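PDB 5XHX: helix-turn-helix transcriptional regulator from Pseudomonas aeruginosa, which probably binds DNA to regulate transcription as a LuxR-type regulator, the chain here being its N-terminal ligand-binding domain without the DNA-binding part. Local coordinates for residues L48-I57 against Y77-Y88. Residues are numbered along the deposited sequence; the frame is centred on the assembly and turned at random.
Sequences LIFSDSSPLI and YITGLYLQDPFY
Phe50 and Tyr88 pack edge-to-face where the hairpin of strands 44-50 and 56-60, at one edge of the antiparallel sheet of this LuxR-type ligand-binding domain, meets the helices 72-81 and 86-92. From CB outward, Phe50 first meets Tyr88 CD1; the ring then offers its face to the edge of Tyr88, planes at 75°, and CA of Tyr88 sits over that same ring, 3.8 Å from the centroid. On the opposite face lies CG of Leu48. Farther out, CE2 approaches Phe87 O, and CE1 and CZ meet Tyr77 OH at the ring edge, CE1 at 3.4 Å. The Tyr77 side chain runs out opposite its backbone N (chi1 -177°), which carries the hydroxyl to Asp85 OD2, where it is accepted on the anti lone pair; Asp85 OD1 caps helix 86-92 through Phe87 N. Pro55 turns its CD onto the face of the Tyr82 ring, a CH-pi contact 3.5 Å from the centroid, while Ile57 CG1 touches Ile78 CD1. Ser54 OG donates to Ile78 O at 3.1 Å, from above the carbonyl plane. A water bridges the two segments, donating to Ser51 O and hydrogen-bonded to Tyr88 OH and Tyr82 OH; its oxygen lies 2.7 Å from Tyr82 OH.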
loop_
_atom_site.group_PDB
_atom_site.type_symbol
_atom_site.label_atom_id
_atom_site.label_comp_id
_atom_site.label_asym_id
_atom_site.label_seq_id
_atom_site.Cartn_x
_atom_site.Cartn_y
_atom_site.Cartn_z
ATOM N N LEU A 48 -9.413 -14.813 -5.567
ATOM C CA LEU A 48 -9.293 -15.699 -6.718
ATOM C C LEU A 48 -9.237 -14.876 -7.998
ATOM O O LEU A 48 -9.643 -13.712 -8.032
ATOM C CB LEU A 48 -10.455 -16.720 -6.767
ATOM C CG LEU A 48 -11.926 -16.315 -6.979
ATOM C CD1 LEU A 48 -12.836 -17.577 -7.086
ATOM C CD2 LEU A 48 -12.459 -15.398 -5.849
ATOM N N ILE A 49 -8.748 -15.508 -9.062
ATOM C CA ILE A 49 -8.710 -14.893 -10.381
ATOM C C ILE A 49 -9.606 -15.700 -11.311
ATOM O O ILE A 49 -9.378 -16.899 -11.517
ATOM C CB ILE A 49 -7.277 -14.799 -10.924
ATOM C CG1 ILE A 49 -6.413 -13.950 -9.969
ATOM C CG2 ILE A 49 -7.282 -14.232 -12.337
ATOM C CD1 ILE A 49 -4.897 -13.961 -10.321
ATOM N N PHE A 50 -10.645 -15.048 -11.831
ATOM C CA PHE A 50 -11.483 -15.610 -12.877
ATOM C C PHE A 50 -10.861 -15.316 -14.243
ATOM O O PHE A 50 -10.142 -14.324 -14.425
ATOM C CB PHE A 50 -12.892 -15.011 -12.827
ATOM C CG PHE A 50 -13.705 -15.410 -11.623
ATOM C CD1 PHE A 50 -13.793 -16.732 -11.221
ATOM C CD2 PHE A 50 -14.412 -14.447 -10.905
ATOM C CE1 PHE A 50 -14.582 -17.094 -10.121
ATOM C CE2 PHE A 50 -15.195 -14.794 -9.804
ATOM C CZ PHE A 50 -15.296 -16.115 -9.411
ATOM N N SER A 51 -11.162 -16.176 -15.209
ATOM C CA SER A 51 -10.653 -16.027 -16.565
ATOM C C SER A 51 -11.507 -16.890 -17.485
ATOM O O SER A 51 -12.581 -17.362 -17.097
ATOM C CB SER A 51 -9.175 -16.416 -16.645
ATOM O OG SER A 51 -9.024 -17.829 -16.570
ATOM N N ASP A 52 -11.022 -17.108 -18.707
ATOM C CA ASP A 52 -11.687 -18.035 -19.615
ATOM C C ASP A 52 -11.302 -19.489 -19.351
ATOM O O ASP A 52 -11.818 -20.375 -20.035
ATOM C CB ASP A 52 -11.395 -17.668 -21.073
ATOM C CG ASP A 52 -12.080 -16.382 -21.504
ATOM O OD1 ASP A 52 -13.042 -15.937 -20.831
ATOM O OD2 ASP A 52 -11.654 -15.808 -22.524
ATOM N N SER A 53 -10.421 -19.756 -18.384
ATOM C CA SER A 53 -10.211 -21.126 -17.923
ATOM C C SER A 53 -10.609 -21.287 -16.454
ATOM O O SER A 53 -11.379 -20.477 -15.927
ATOM C CB SER A 53 -8.755 -21.553 -18.157
ATOM O OG SER A 53 -7.838 -20.669 -17.531
ATOM N N SER A 54 -10.120 -22.339 -15.800
ATOM C CA SER A 54 -10.493 -22.609 -14.414
ATOM C C SER A 54 -10.099 -21.438 -13.520
ATOM O O SER A 54 -9.057 -20.813 -13.754
ATOM C CB SER A 54 -9.799 -23.874 -13.895
ATOM O OG SER A 54 -10.452 -25.048 -14.348
ATOM N N PRO A 55 -10.885 -21.140 -12.481
ATOM C CA PRO A 55 -10.481 -20.118 -11.500
ATOM C C PRO A 55 -9.219 -20.529 -10.769
ATOM O O PRO A 55 -9.046 -21.694 -10.399
ATOM C CB PRO A 55 -11.662 -20.059 -10.521
ATOM C CG PRO A 55 -12.809 -20.714 -11.230
ATOM C CD PRO A 55 -12.201 -21.719 -12.172
ATOM N N LEU A 56 -8.355 -19.552 -10.525
ATOM C CA LEU A 56 -7.160 -19.738 -9.713
ATOM C C LEU A 56 -7.438 -19.176 -8.322
ATOM O O LEU A 56 -7.608 -17.960 -8.153
ATOM C CB LEU A 56 -5.961 -19.057 -10.368
ATOM C CG LEU A 56 -4.630 -19.105 -9.621
ATOM C CD1 LEU A 56 -4.226 -20.549 -9.302
ATOM C CD2 LEU A 56 -3.549 -18.423 -10.454
ATOM N N ILE A 57 -7.497 -20.056 -7.331
ATOM C CA ILE A 57 -7.744 -19.658 -5.952
ATOM C C ILE A 57 -6.415 -19.248 -5.335
ATOM O O ILE A 57 -5.511 -20.077 -5.182
ATOM C CB ILE A 57 -8.388 -20.798 -5.150
ATOM C CG1 ILE A 57 -9.633 -21.329 -5.871
ATOM C CG2 ILE A 57 -8.704 -20.336 -3.725
ATOM C CD1 ILE A 57 -10.821 -20.420 -5.790
ATOM N N TYR A 77 -15.720 -26.823 -7.420
ATOM C CA TYR A 77 -15.844 -25.429 -7.821
ATOM C C TYR A 77 -14.910 -25.132 -8.984
ATOM O O TYR A 77 -15.337 -24.643 -10.035
ATOM C CB TYR A 77 -15.549 -24.504 -6.624
ATOM C CG TYR A 77 -15.733 -23.049 -6.969
ATOM C CD1 TYR A 77 -16.990 -22.470 -6.961
ATOM C CD2 TYR A 77 -14.659 -22.266 -7.321
ATOM C CE1 TYR A 77 -17.173 -21.146 -7.284
ATOM C CE2 TYR A 77 -14.829 -20.923 -7.654
ATOM C CZ TYR A 77 -16.081 -20.373 -7.634
ATOM O OH TYR A 77 -16.263 -19.051 -7.974
ATOM N N ILE A 78 -13.633 -25.471 -8.824
ATOM C CA ILE A 78 -12.624 -25.125 -9.821
ATOM C C ILE A 78 -12.900 -25.802 -11.166
ATOM O O ILE A 78 -12.692 -25.198 -12.230
ATOM C CB ILE A 78 -11.231 -25.466 -9.274
ATOM C CG1 ILE A 78 -10.885 -24.512 -8.116
ATOM C CG2 ILE A 78 -10.169 -25.398 -10.362
ATOM C CD1 ILE A 78 -9.549 -24.828 -7.458
ATOM N N THR A 79 -13.376 -27.055 -11.155
ATOM C CA THR A 79 -13.522 -27.788 -12.418
ATOM C C THR A 79 -14.904 -27.642 -13.036
ATOM O O THR A 79 -15.182 -28.290 -14.052
ATOM C CB THR A 79 -13.213 -29.286 -12.240
ATOM O OG1 THR A 79 -14.171 -29.861 -11.340
ATOM C CG2 THR A 79 -11.821 -29.486 -11.699
ATOM N N GLY A 80 -15.777 -26.802 -12.483
ATOM C CA GLY A 80 -17.042 -26.609 -13.166
ATOM C C GLY A 80 -18.127 -25.832 -12.461
ATOM O O GLY A 80 -18.850 -25.069 -13.103
ATOM N N LEU A 81 -18.281 -26.021 -11.150
ATOM C CA LEU A 81 -19.366 -25.339 -10.451
ATOM C C LEU A 81 -19.215 -23.816 -10.482
ATOM O O LEU A 81 -20.214 -23.101 -10.406
ATOM C CB LEU A 81 -19.453 -25.815 -8.998
ATOM C CG LEU A 81 -20.097 -27.175 -8.754
ATOM C CD1 LEU A 81 -20.037 -27.499 -7.261
ATOM C CD2 LEU A 81 -21.539 -27.169 -9.254
ATOM N N TYR A 82 -17.991 -23.302 -10.619
ATOM C CA TYR A 82 -17.806 -21.851 -10.723
ATOM C C TYR A 82 -18.563 -21.255 -11.894
ATOM O O TYR A 82 -18.832 -20.045 -11.898
ATOM C CB TYR A 82 -16.327 -21.501 -10.883
ATOM C CG TYR A 82 -15.825 -21.674 -12.306
ATOM C CD1 TYR A 82 -15.338 -22.901 -12.741
ATOM C CD2 TYR A 82 -15.832 -20.612 -13.214
ATOM C CE1 TYR A 82 -14.872 -23.069 -14.041
ATOM C CE2 TYR A 82 -15.378 -20.779 -14.528
ATOM C CZ TYR A 82 -14.889 -22.003 -14.929
ATOM O OH TYR A 82 -14.406 -22.182 -16.220
ATOM N N LEU A 83 -18.870 -22.064 -12.915
ATOM C CA LEU A 83 -19.644 -21.566 -14.049
ATOM C C LEU A 83 -21.031 -21.103 -13.636
ATOM O O LEU A 83 -21.634 -20.274 -14.331
ATOM C CB LEU A 83 -19.751 -22.647 -15.134
ATOM C CG LEU A 83 -18.416 -22.959 -15.817
ATOM C CD1 LEU A 83 -18.489 -24.228 -16.730
ATOM C CD2 LEU A 83 -17.971 -21.728 -16.612
ATOM N N GLN A 84 -21.569 -21.646 -12.544
ATOM C CA GLN A 84 -22.870 -21.236 -12.009
ATOM C C GLN A 84 -22.737 -20.166 -10.928
ATOM O O GLN A 84 -23.748 -19.758 -10.335
ATOM C CB GLN A 84 -23.610 -22.458 -11.424
ATOM C CG GLN A 84 -23.788 -23.640 -12.433
ATOM C CD GLN A 84 -23.965 -24.998 -11.733
ATOM O OE1 GLN A 84 -24.472 -25.075 -10.605
ATOM N NE2 GLN A 84 -23.569 -26.072 -12.414
ATOM N N ASP A 85 -21.520 -19.729 -10.636
ATOM C CA ASP A 85 -21.325 -18.707 -9.614
ATOM C C ASP A 85 -21.690 -17.365 -10.229
ATOM O O ASP A 85 -21.017 -16.911 -11.167
ATOM C CB ASP A 85 -19.884 -18.723 -9.119
ATOM C CG ASP A 85 -19.613 -17.689 -8.008
ATOM O OD1 ASP A 85 -20.458 -16.808 -7.765
ATOM O OD2 ASP A 85 -18.516 -17.749 -7.422
ATOM N N PRO A 86 -22.740 -16.702 -9.735
ATOM C CA PRO A 86 -23.096 -15.379 -10.288
ATOM C C PRO A 86 -21.933 -14.393 -10.288
ATOM O O PRO A 86 -21.869 -13.510 -11.156
ATOM C CB PRO A 86 -24.254 -14.912 -9.387
ATOM C CG PRO A 86 -24.237 -15.796 -8.181
ATOM C CD PRO A 86 -23.602 -17.105 -8.612
ATOM N N PHE A 87 -20.972 -14.557 -9.383
ATOM C CA PHE A 87 -19.838 -13.639 -9.360
ATOM C C PHE A 87 -18.833 -13.942 -10.465
ATOM O O PHE A 87 -18.133 -13.028 -10.924
ATOM C CB PHE A 87 -19.174 -13.669 -7.985
ATOM C CG PHE A 87 -19.976 -12.946 -6.937
ATOM C CD1 PHE A 87 -19.884 -11.563 -6.825
ATOM C CD2 PHE A 87 -20.858 -13.631 -6.105
ATOM C CE1 PHE A 87 -20.634 -10.875 -5.867
ATOM C CE2 PHE A 87 -21.629 -12.935 -5.147
ATOM C CZ PHE A 87 -21.505 -11.563 -5.036
ATOM N N TYR A 88 -18.750 -15.197 -10.923
ATOM C CA TYR A 88 -17.953 -15.460 -12.121
ATOM C C TYR A 88 -18.612 -14.846 -13.346
ATOM O O TYR A 88 -17.948 -14.217 -14.172
ATOM C CB TYR A 88 -17.750 -16.955 -12.342
ATOM C CG TYR A 88 -17.341 -17.245 -13.779
ATOM C CD1 TYR A 88 -16.053 -16.943 -14.224
ATOM C CD2 TYR A 88 -18.245 -17.760 -14.693
ATOM C CE1 TYR A 88 -15.663 -17.191 -15.531
ATOM C CE2 TYR A 88 -17.861 -18.016 -16.032
ATOM C CZ TYR A 88 -16.565 -17.721 -16.431
ATOM O OH TYR A 88 -16.142 -17.942 -17.717
HETATM O O HOH W 1 -13.919 -19.930 -17.581
#